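Local coordinates for protein ADP-ribosylating toxin CARDS (Mycoplasma pneumoniae, PDB 4TLV) that transfers the ADP-ribosyl group of NAD+ to multiple target proteins and makes mammalian cells vacuolate, as the main virulence factor of its bacterium, at residues S27-R33 against F44-I50; A231-W235 against K248-E252. All blocks are in the same frame, centred on the assembly; numbering follows the deposited sequence.

Contact 1 of 2, residues S27-R33 against F44-I50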
loop_
_atom_site.group_PDB
_atom_site.type_symbol
_atom_site.label_atom_id
_atom_site.label_comp_id
_atom_site.label_asym_id
_atom_site.label_seq_id
_atom_site.Cartn_x
_atom_site.Cartn_y
_atom_site.Cartn_z
ATOM N N SER A 27 -13.048 18.781 12.905
ATOM C CA SER A 27 -14.468 18.481 13.092
ATOM C C SER A 27 -14.965 17.581 11.977
ATOM O O SER A 27 -14.360 17.536 10.907
ATOM C CB SER A 27 -15.284 19.783 13.099
ATOM O OG SER A 27 -14.984 20.544 14.260
ATOM N N THR A 28 -16.068 16.872 12.210
ATOM C CA THR A 28 -16.599 15.962 11.197
ATOM C C THR A 28 -17.441 16.717 10.168
ATOM O O THR A 28 -17.906 17.826 10.427
ATOM C CB THR A 28 -17.505 14.890 11.836
ATOM O OG1 THR A 28 -18.694 15.519 12.327
ATOM C CG2 THR A 28 -16.785 14.182 13.003
ATOM N N LEU A 29 -17.658 16.098 9.014
ATOM C CA LEU A 29 -18.583 16.616 8.018
ATOM C C LEU A 29 -20.032 16.550 8.515
ATOM O O LEU A 29 -20.812 17.485 8.321
ATOM C CB LEU A 29 -18.461 15.809 6.713
ATOM C CG LEU A 29 -17.124 15.920 5.973
ATOM C CD1 LEU A 29 -16.951 14.764 4.985
ATOM C CD2 LEU A 29 -17.018 17.273 5.275
ATOM N N GLY A 30 -20.391 15.427 9.131
ATOM C CA GLY A 30 -21.762 15.174 9.543
ATOM C C GLY A 30 -21.875 14.096 10.612
ATOM O O GLY A 30 -20.938 13.861 11.381
ATOM N N ASP A 31 -23.029 13.437 10.669
ATOM C CA ASP A 31 -23.290 12.493 11.761
ATOM C C ASP A 31 -23.527 11.045 11.334
ATOM O O ASP A 31 -23.995 10.227 12.138
ATOM C CB ASP A 31 -24.437 12.983 12.673
ATOM C CG ASP A 31 -25.745 13.224 11.929
ATOM O OD1 ASP A 31 -25.882 12.771 10.772
ATOM O OD2 ASP A 31 -26.658 13.873 12.520
ATOM N N VAL A 32 -23.179 10.727 10.092
ATOM C CA VAL A 32 -23.420 9.390 9.548
ATOM C C VAL A 32 -22.225 8.449 9.737
ATOM O O VAL A 32 -21.127 8.711 9.243
ATOM C CB VAL A 32 -23.763 9.461 8.047
ATOM C CG1 VAL A 32 -24.021 8.048 7.466
ATOM C CG2 VAL A 32 -24.968 10.378 7.816
ATOM N N ARG A 33 -22.442 7.349 10.446
ATOM C CA ARG A 33 -21.380 6.373 10.682
ATOM C C ARG A 33 -21.579 5.211 9.728
ATOM O O ARG A 33 -22.045 4.148 10.116
ATOM C CB ARG A 33 -21.369 5.893 12.144
ATOM C CG ARG A 33 -20.969 6.950 13.150
ATOM C CD ARG A 33 -21.216 6.496 14.583
ATOM N NE ARG A 33 -20.133 5.707 15.176
ATOM C CZ ARG A 33 -20.317 4.520 15.747
ATOM N NH1 ARG A 33 -21.524 3.971 15.758
ATOM N NH2 ARG A 33 -19.302 3.876 16.301
ATOM N N PHE A 44 -21.364 12.651 -0.810
ATOM C CA PHE A 44 -20.312 13.135 0.075
ATOM C C PHE A 44 -20.706 14.354 0.893
ATOM O O PHE A 44 -21.348 15.287 0.393
ATOM C CB PHE A 44 -19.059 13.464 -0.753
ATOM C CG PHE A 44 -17.889 13.906 0.065
ATOM C CD1 PHE A 44 -17.192 12.990 0.848
ATOM C CD2 PHE A 44 -17.469 15.228 0.046
ATOM C CE1 PHE A 44 -16.085 13.396 1.603
ATOM C CE2 PHE A 44 -16.365 15.637 0.801
ATOM C CZ PHE A 44 -15.680 14.721 1.578
ATOM N N GLY A 45 -20.304 14.348 2.157
ATOM C CA GLY A 45 -20.440 15.537 2.974
ATOM C C GLY A 45 -21.160 15.296 4.279
ATOM O O GLY A 45 -21.398 16.248 5.013
ATOM N N ARG A 46 -21.503 14.042 4.571
ATOM C CA ARG A 46 -22.274 13.731 5.791
ATOM C C ARG A 46 -21.541 12.818 6.773
ATOM O O ARG A 46 -22.070 12.527 7.847
ATOM C CB ARG A 46 -23.595 13.030 5.443
ATOM C CG ARG A 46 -24.556 13.794 4.533
ATOM C CD ARG A 46 -25.498 12.802 3.822
ATOM N NE ARG A 46 -24.737 11.806 3.069
ATOM C CZ ARG A 46 -24.805 10.484 3.243
ATOM N NH1 ARG A 46 -25.629 9.957 4.136
ATOM N NH2 ARG A 46 -24.050 9.684 2.495
ATOM N N SER A 47 -20.351 12.342 6.415
ATOM C CA SER A 47 -19.694 11.335 7.255
ATOM C C SER A 47 -19.253 11.826 8.637
ATOM O O SER A 47 -18.793 12.962 8.811
ATOM C CB SER A 47 -18.491 10.704 6.550
ATOM O OG SER A 47 -18.003 9.614 7.318
ATOM N N TYR A 48 -19.386 10.933 9.617
ATOM C CA TYR A 48 -18.923 11.173 10.976
ATOM C C TYR A 48 -17.443 10.837 11.073
ATOM O O TYR A 48 -16.818 11.131 12.059
ATOM C CB TYR A 48 -19.674 10.244 11.934
ATOM C CG TYR A 48 -19.442 10.511 13.403
ATOM C CD1 TYR A 48 -19.860 11.709 13.987
ATOM C CD2 TYR A 48 -18.862 9.544 14.223
ATOM C CE1 TYR A 48 -19.672 11.951 15.327
ATOM C CE2 TYR A 48 -18.676 9.772 15.577
ATOM C CZ TYR A 48 -19.077 10.980 16.124
ATOM O OH TYR A 48 -18.882 11.209 17.468
ATOM N N PHE A 49 -16.898 10.200 10.034
ATOM C CA PHE A 49 -15.523 9.734 10.080
ATOM C C PHE A 49 -14.581 10.787 9.503
ATOM O O PHE A 49 -14.887 11.379 8.470
ATOM C CB PHE A 49 -15.382 8.445 9.268
ATOM C CG PHE A 49 -16.249 7.309 9.763
ATOM C CD1 PHE A 49 -16.520 7.166 11.122
ATOM C CD2 PHE A 49 -16.782 6.378 8.874
ATOM C CE1 PHE A 49 -17.311 6.119 11.596
ATOM C CE2 PHE A 49 -17.569 5.321 9.339
ATOM C CZ PHE A 49 -17.837 5.201 10.720
ATOM N N ILE A 50 -13.435 10.997 10.153
ATOM C CA ILE A 50 -12.415 11.917 9.619
ATOM C C ILE A 50 -11.204 11.129 9.113
ATOM O O ILE A 50 -10.676 10.277 9.819
ATOM C CB ILE A 50 -11.951 12.920 10.674
ATOM C CG1 ILE A 50 -13.124 13.796 11.132
ATOM C CG2 ILE A 50 -10.838 13.822 10.126
ATOM C CD1 ILE A 50 -12.754 14.713 12.301
HETATM O O HOH W 1 -15.779 13.972 8.410
HETATM O O HOH W 2 -19.960 7.679 6.534
#
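Tyr48 and Arg33 run alongside each other and point the same way. The guanidinium turns its edge toward Tyr48 CD2, and its plane stands 81° from that of the phenol ring. The arginine's aliphatic stem comes closest, Arg33 CG to Tyr48 CD2 at 3.5 Å. At another edge, and in the plane of the same ring, lies Gly30 O. The Tyr48 ring is directed there by a CG anti to the backbone N (chi1 -172°). Phe49 CZ meets Arg33 CA obliquely, while Phe44 CZ takes Leu29 CD1 at 3.6 Å, the two side chains crossing at about a right angle.

Between these groups the backbones interlock. Val32 and Ser47 form an isolated beta bridge, in which Val32 N donates to Arg46 O over 3.1 Å with a fairly straight N-H (163°). Tyr48 N donates to Val32 O over 2.8 Å. Ser47 O accepts from Gly30 N at 3.0 Å and from a water that also bonds Leu29 N and Phe49 O. Ser47 OG closes an ST turn by accepting from Phe49 N, and a second water ties this hydroxyl to Val32 O. Gly30 CA comes within 3.2 Å of Arg46 O, a close backbone approach at a residue without a side chain.

Both segments belong to the mono-ADP-ribosyltransferase domain and bracket helix 35-40, whose Glu37 forms a salt bridge with Arg46. Arg33 reaches past Tyr48 to a salt bridge with Asp138, on the strand 134-138 that pairs with strand 49-53. Phe49 packs on Phe136 of that strand, and Phe44 leans on helix 228-231.

Contact 2 of 2, residues A231-W235 against K248-E252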
loop_
_atom_site.group_PDB
_atom_site.type_symbol
_atom_site.label_atom_id
_atom_site.label_comp_id
_atom_site.label_asym_id
_atom_site.label_seq_id
_atom_site.Cartn_x
_atom_site.Cartn_y
_atom_site.Cartn_z
ATOM N N ALA A 231 -9.340 14.344 -0.936
ATOM C CA ALA A 231 -9.182 15.403 -1.952
ATOM C C ALA A 231 -9.931 16.708 -1.648
ATOM O O ALA A 231 -9.605 17.760 -2.217
ATOM C CB ALA A 231 -9.582 14.889 -3.311
ATOM N N CYS A 232 -10.946 16.634 -0.786
ATOM C CA CYS A 232 -11.735 17.817 -0.423
ATOM C C CYS A 232 -11.735 17.977 1.095
ATOM O O CYS A 232 -12.783 17.865 1.724
ATOM C CB CYS A 232 -13.182 17.673 -0.901
ATOM S SG CYS A 232 -13.424 16.901 -2.509
ATOM N N PRO A 233 -10.557 18.241 1.685
ATOM C CA PRO A 233 -10.397 18.177 3.145
ATOM C C PRO A 233 -11.208 19.241 3.871
ATOM O O PRO A 233 -11.437 19.098 5.061
ATOM C CB PRO A 233 -8.907 18.447 3.376
ATOM C CG PRO A 233 -8.354 18.917 2.063
ATOM C CD PRO A 233 -9.314 18.586 0.972
ATOM N N ASP A 234 -11.646 20.272 3.156
ATOM C CA ASP A 234 -12.388 21.358 3.785
ATOM C C ASP A 234 -13.742 21.619 3.130
ATOM O O ASP A 234 -14.246 22.741 3.118
ATOM C CB ASP A 234 -11.513 22.600 3.818
ATOM C CG ASP A 234 -10.220 22.338 4.542
ATOM O OD1 ASP A 234 -10.283 22.184 5.770
ATOM O OD2 ASP A 234 -9.171 22.214 3.887
ATOM N N TRP A 235 -14.324 20.551 2.610
ATOM C CA TRP A 235 -15.648 20.570 2.010
ATOM C C TRP A 235 -16.672 21.313 2.876
ATOM O O TRP A 235 -16.757 21.073 4.076
ATOM C CB TRP A 235 -16.109 19.129 1.810
ATOM C CG TRP A 235 -17.465 18.994 1.225
ATOM C CD1 TRP A 235 -18.650 19.019 1.893
ATOM C CD2 TRP A 235 -17.777 18.790 -0.151
ATOM N NE1 TRP A 235 -19.688 18.845 1.014
ATOM C CE2 TRP A 235 -19.178 18.699 -0.250
ATOM C CE3 TRP A 235 -17.007 18.658 -1.311
ATOM C CZ2 TRP A 235 -19.828 18.493 -1.459
ATOM C CZ3 TRP A 235 -17.654 18.452 -2.516
ATOM C CH2 TRP A 235 -19.051 18.368 -2.581
ATOM N N LYS A 248 -13.521 23.614 -4.489
ATOM C CA LYS A 248 -12.456 23.663 -3.488
ATOM C C LYS A 248 -11.665 22.345 -3.381
ATOM O O LYS A 248 -10.679 22.264 -2.646
ATOM C CB LYS A 248 -13.028 24.026 -2.115
ATOM C CG LYS A 248 -13.736 25.377 -2.054
ATOM C CD LYS A 248 -12.749 26.528 -1.969
ATOM C CE LYS A 248 -13.470 27.839 -1.662
ATOM N NZ LYS A 248 -12.530 28.947 -1.323
ATOM N N CYS A 249 -12.108 21.320 -4.100
ATOM C CA CYS A 249 -11.408 20.035 -4.116
ATOM C C CYS A 249 -10.112 20.135 -4.903
ATOM O O CYS A 249 -10.032 20.836 -5.922
ATOM C CB CYS A 249 -12.285 18.936 -4.719
ATOM S SG CYS A 249 -13.757 18.514 -3.727
ATOM N N ILE A 250 -9.098 19.417 -4.446
ATOM C CA ILE A 250 -7.839 19.357 -5.169
ATOM C C ILE A 250 -7.744 18.048 -5.962
ATOM O O ILE A 250 -7.435 16.994 -5.408
ATOM C CB ILE A 250 -6.663 19.548 -4.210
ATOM C CG1 ILE A 250 -6.737 20.958 -3.602
ATOM C CG2 ILE A 250 -5.327 19.347 -4.945
ATOM C CD1 ILE A 250 -5.685 21.231 -2.586
ATOM N N ALA A 251 -8.019 18.137 -7.262
ATOM C CA ALA A 251 -8.113 16.970 -8.138
ATOM C C ALA A 251 -8.289 17.472 -9.569
ATOM O O ALA A 251 -8.695 18.625 -9.763
ATOM C CB ALA A 251 -9.303 16.111 -7.742
ATOM N N GLU A 252 -7.995 16.622 -10.556
ATOM C CA GLU A 252 -8.246 16.984 -11.951
ATOM C C GLU A 252 -9.745 17.088 -12.170
ATOM O O GLU A 252 -10.214 17.936 -12.943
ATOM C CB GLU A 252 -7.654 15.959 -12.927
ATOM C CG GLU A 252 -6.134 15.796 -12.851
ATOM C CD GLU A 252 -5.559 15.103 -14.098
ATOM O OE1 GLU A 252 -6.324 14.832 -15.060
ATOM O OE2 GLU A 252 -4.339 14.848 -14.123
HETATM O O HOH W 3 -11.601 21.255 0.403
#
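Ile250 N donates to Ala231 O over 2.8 Å, a nearly straight bond (168°). The same oxygen receives a longer CA-H contact from Cys249, so one carbonyl at the end of helix 228-231 meets two successive residues of the incoming chain. Ile250 O, by contrast, is buried with no polar partner in the model; Ala231 CB lies 3.7 Å from it.

Beside this bond the disulfide joins Cys232 SG to Cys249 SG at 2.0 Å. Both sulfurs swing to the side of their own backbone N, opposite the carbonyl carbon, and the bridge itself has a chi3 of 103°. Cys232 is the first residue to leave the helix, and the disulfide closes a long loop, part of which is not modelled, within the region inferred to form the NAD+-binding pocket. Covalent bridge and backbone bond lie one residue apart on each segment and hold the exit of helix 228-231 beside the chain that leads into strand 253-258.

Trp235 folds back toward the bridge after a turn in which its N bonds to Cys232 O at 3.2 Å. Its indole presents an edge to Cys249 SG: the sulfur lies 5.2 Å from the centroid of the six-membered ring and 90° off the ring normal, a sulfur-aromatic contact near the ring plane. Farther along, a water accepts from Asp234 N and donates weakly to Lys248 O. The carboxylate of Asp234 turns elsewhere, its OD2 accepting from Leu15 N.

The two contacts show how chemistry follows place. Contact 1 lies largely at the surface, joining the segments that flank helix 35-40 with backbone bonds, bridging waters and arginines whose charges are answered by acids outside it. Contact 2 is smaller and more buried; one covalent bridge and one backbone bond do most of its work, at the end of helix 228-231. The centres of contact 1 and contact 2 are about 15 Å apart. They meet through aromatic groups: Trp235 of contact 2 packs edge-to-face with Phe44 of contact 1, their nearest atoms being Phe44 CE2 and Trp235 CG at 3.6 Å. The Cys232-Cys249 disulfide segment thus packs against the 44-50 segment of the mono-ADP-ribosyltransferase region.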